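Local coordinates for protein transcriptional regulator (NtrC family) (Aquifex aeolicus, PDB 3DZD) that activates sigma54-dependent transcription as an NtrC-family response regulator, probably by ATP hydrolysis in its AAA+ domain, which binds ADP in this inactive form, at residues 160-165 / 298-304. Sequence-based numbering, arbitrary orientation.
Sequences ESGTGK and LPPLRER. With ADP (adenosine-5'-diphosphate), chain C.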
loop_
_atom_site.group_PDB
_atom_site.type_symbol
_atom_site.label_atom_id
_atom_site.label_comp_id
_atom_site.label_asym_id
_atom_site.label_seq_id
_atom_site.Cartn_x
_atom_site.Cartn_y
_atom_site.Cartn_z
ATOM N N GLU A 160 -26.011 -10.229 8.424
ATOM C CA GLU A 160 -25.652 -11.625 8.259
ATOM C C GLU A 160 -24.318 -11.748 7.535
ATOM O O GLU A 160 -23.787 -10.760 7.008
ATOM C CB GLU A 160 -26.733 -12.364 7.487
ATOM C CG GLU A 160 -28.035 -12.521 8.238
ATOM C CD GLU A 160 -29.027 -13.415 7.506
ATOM O OE1 GLU A 160 -28.752 -13.774 6.334
ATOM O OE2 GLU A 160 -30.077 -13.761 8.109
ATOM N N SER A 161 -23.782 -12.964 7.509
ATOM C CA SER A 161 -22.502 -13.206 6.869
ATOM C C SER A 161 -22.600 -12.937 5.382
ATOM O O SER A 161 -23.611 -13.259 4.753
ATOM C CB SER A 161 -22.043 -14.633 7.109
ATOM O OG SER A 161 -21.922 -14.881 8.494
ATOM N N GLY A 162 -21.549 -12.338 4.834
ATOM C CA GLY A 162 -21.486 -12.051 3.419
ATOM C C GLY A 162 -22.451 -10.998 2.921
ATOM O O GLY A 162 -22.842 -11.036 1.763
ATOM N N THR A 163 -22.835 -10.047 3.765
ATOM C CA THR A 163 -23.728 -8.968 3.313
ATOM C C THR A 163 -23.008 -7.660 2.933
ATOM O O THR A 163 -23.655 -6.662 2.644
ATOM C CB THR A 163 -24.812 -8.642 4.348
ATOM O OG1 THR A 163 -24.190 -8.407 5.604
ATOM C CG2 THR A 163 -25.779 -9.793 4.491
ATOM N N GLY A 164 -21.676 -7.666 2.921
ATOM C CA GLY A 164 -20.946 -6.499 2.465
ATOM C C GLY A 164 -20.518 -5.553 3.571
ATOM O O GLY A 164 -20.253 -4.382 3.323
ATOM N N LYS A 165 -20.437 -6.065 4.793
ATOM C CA LYS A 165 -20.076 -5.241 5.936
ATOM C C LYS A 165 -18.703 -4.576 5.788
ATOM O O LYS A 165 -18.523 -3.441 6.202
ATOM C CB LYS A 165 -20.162 -6.060 7.224
ATOM C CG LYS A 165 -21.599 -6.419 7.612
ATOM C CD LYS A 165 -21.647 -7.364 8.803
ATOM C CE LYS A 165 -21.141 -8.739 8.408
ATOM N NZ LYS A 165 -20.977 -9.603 9.605
ATOM N N LEU A 298 -27.234 -3.868 7.671
ATOM C CA LEU A 298 -27.296 -4.351 6.293
ATOM C C LEU A 298 -28.260 -5.518 6.196
ATOM O O LEU A 298 -28.047 -6.543 6.824
ATOM C CB LEU A 298 -25.921 -4.829 5.808
ATOM C CG LEU A 298 -24.764 -3.844 5.900
ATOM C CD1 LEU A 298 -23.519 -4.389 5.190
ATOM C CD2 LEU A 298 -25.182 -2.495 5.323
ATOM N N PRO A 299 -29.312 -5.375 5.388
ATOM C CA PRO A 299 -30.308 -6.447 5.214
ATOM C C PRO A 299 -29.741 -7.660 4.464
ATOM O O PRO A 299 -28.837 -7.492 3.654
ATOM C CB PRO A 299 -31.390 -5.795 4.342
ATOM C CG PRO A 299 -30.932 -4.406 4.055
ATOM C CD PRO A 299 -29.521 -4.245 4.471
ATOM N N PRO A 300 -30.291 -8.863 4.710
ATOM C CA PRO A 300 -29.893 -10.024 3.910
ATOM C C PRO A 300 -30.172 -9.779 2.438
ATOM O O PRO A 300 -31.019 -8.953 2.077
ATOM C CB PRO A 300 -30.796 -11.144 4.425
ATOM C CG PRO A 300 -31.297 -10.677 5.749
ATOM C CD PRO A 300 -31.348 -9.193 5.679
ATOM N N LEU A 301 -29.444 -10.493 1.594
ATOM C CA LEU A 301 -29.597 -10.370 0.159
ATOM C C LEU A 301 -31.043 -10.643 -0.283
ATOM O O LEU A 301 -31.561 -9.945 -1.156
ATOM C CB LEU A 301 -28.612 -11.304 -0.550
ATOM C CG LEU A 301 -28.735 -11.447 -2.066
ATOM C CD1 LEU A 301 -28.724 -10.098 -2.753
ATOM C CD2 LEU A 301 -27.603 -12.345 -2.592
ATOM N N ARG A 302 -31.689 -11.639 0.329
ATOM C CA ARG A 302 -33.073 -11.984 -0.003
ATOM C C ARG A 302 -34.086 -10.900 0.382
ATOM O O ARG A 302 -35.271 -11.015 0.060
ATOM C CB ARG A 302 -33.475 -13.306 0.658
ATOM C CG ARG A 302 -33.565 -13.212 2.158
ATOM C CD ARG A 302 -33.509 -14.561 2.822
ATOM N NE ARG A 302 -33.517 -14.464 4.282
ATOM C CZ ARG A 302 -32.425 -14.412 5.043
ATOM N NH1 ARG A 302 -31.209 -14.433 4.495
ATOM N NH2 ARG A 302 -32.545 -14.337 6.361
ATOM N N GLU A 303 -33.637 -9.861 1.082
ATOM C CA GLU A 303 -34.518 -8.741 1.420
ATOM C C GLU A 303 -34.294 -7.560 0.493
ATOM O O GLU A 303 -34.818 -6.479 0.737
ATOM C CB GLU A 303 -34.320 -8.282 2.871
ATOM C CG GLU A 303 -34.941 -9.199 3.917
ATOM C CD GLU A 303 -34.843 -8.626 5.333
ATOM O OE1 GLU A 303 -34.919 -7.379 5.505
ATOM O OE2 GLU A 303 -34.696 -9.433 6.281
ATOM N N ARG A 304 -33.525 -7.767 -0.574
ATOM C CA ARG A 304 -33.060 -6.646 -1.392
ATOM C C ARG A 304 -33.669 -6.593 -2.785
ATOM O O ARG A 304 -33.143 -5.923 -3.684
ATOM C CB ARG A 304 -31.543 -6.652 -1.492
ATOM C CG ARG A 304 -30.865 -6.567 -0.155
ATOM C CD ARG A 304 -29.435 -6.157 -0.333
ATOM N NE ARG A 304 -28.643 -6.440 0.854
ATOM C CZ ARG A 304 -27.316 -6.448 0.865
ATOM N NH1 ARG A 304 -26.658 -6.184 -0.261
ATOM N NH2 ARG A 304 -26.650 -6.706 1.993
HETATM P PB ADP C . -19.122 -9.600 5.039
HETATM O O1B ADP C . -18.024 -8.567 5.185
HETATM O O2B ADP C . -18.880 -10.886 5.798
HETATM O O3B ADP C . -20.504 -9.071 5.277
HETATM P PA ADP C . -18.107 -9.646 2.320
HETATM O O1A ADP C . -18.412 -8.277 1.778
HETATM O O2A ADP C . -16.699 -9.903 2.817
HETATM O O3A ADP C . -19.194 -10.009 3.468
HETATM O "O5'" ADP C . -18.423 -10.732 1.175
HETATM C "C5'" ADP C . -19.069 -10.348 -0.032
HETATM C "C4'" ADP C . -18.183 -10.556 -1.245
HETATM O "O4'" ADP C . -18.886 -9.984 -2.341
HETATM C "C3'" ADP C . -16.925 -9.720 -1.137
HETATM O "O3'" ADP C . -15.961 -10.220 -2.069
HETATM C "C2'" ADP C . -17.310 -8.347 -1.620
HETATM O "O2'" ADP C . -16.215 -7.869 -2.403
HETATM C "C1'" ADP C . -18.482 -8.620 -2.539
HETATM N N9 ADP C . -19.635 -7.746 -2.235
HETATM C C8 ADP C . -20.393 -7.808 -1.125
HETATM N N7 ADP C . -21.388 -6.902 -1.153
HETATM C C5 ADP C . -21.276 -6.233 -2.313
HETATM C C6 ADP C . -22.010 -5.127 -2.965
HETATM N N6 ADP C . -23.089 -4.559 -2.363
HETATM N N1 ADP C . -21.577 -4.720 -4.172
HETATM C C2 ADP C . -20.513 -5.292 -4.766
HETATM N N3 ADP C . -19.792 -6.294 -4.232
HETATM C C4 ADP C . -20.123 -6.795 -3.027
HETATM O O HOH W 1 -28.383 -9.112 7.226
HETATM O O HOH W 2 -23.778 -5.860 0.259
#
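The P-loop (Walker A) of the AAA+ ATPase domain meets the linker into the lid domain here, beside bound ADP. Thr163 O takes a hydrogen bond from Arg304 NH2 at 3.1 Å, in the carbonyl plane on a lone pair. Arg304 NE and NH2 both hydrogen-bond Pro299 O, NH2 nearly in line with its C=O and NE from above the carbonyl plane, fixing the guanidinium. Water 2 joins Thr163 O, Arg304 NH1 and ADP N6. Water 1 bridges Glu160 N and Leu298 O. Leu298 CD1 packs 3.4 Å from Thr163 O. With OG1 between backbone N and carbonyl carbon (chi1 52°), Thr163 OG1 donates a 2.8 Å hydrogen bond to Glu160 O across a type II turn. Gly162 N and Lys165 N bind the beta-phosphate. Arg302 salt-bridges Glu160, NH1 to OE1 and NH2 to OE2 at 3.1 Å each, syn but about 25° out of the carboxylate plane. Pro300 CB lies above that guanidinium, offset toward its rim. Glu160 OE1 also accepts a hydrogen bond from Asn346 ND2. The P-loop joins strand 155-158 to helix 165-176. The linker leaves neighbouring parallel strand 294-297, with helix 136-149 packed on Pro299 and Arg304 and lid helix 346-359 on Pro300 and Leu301.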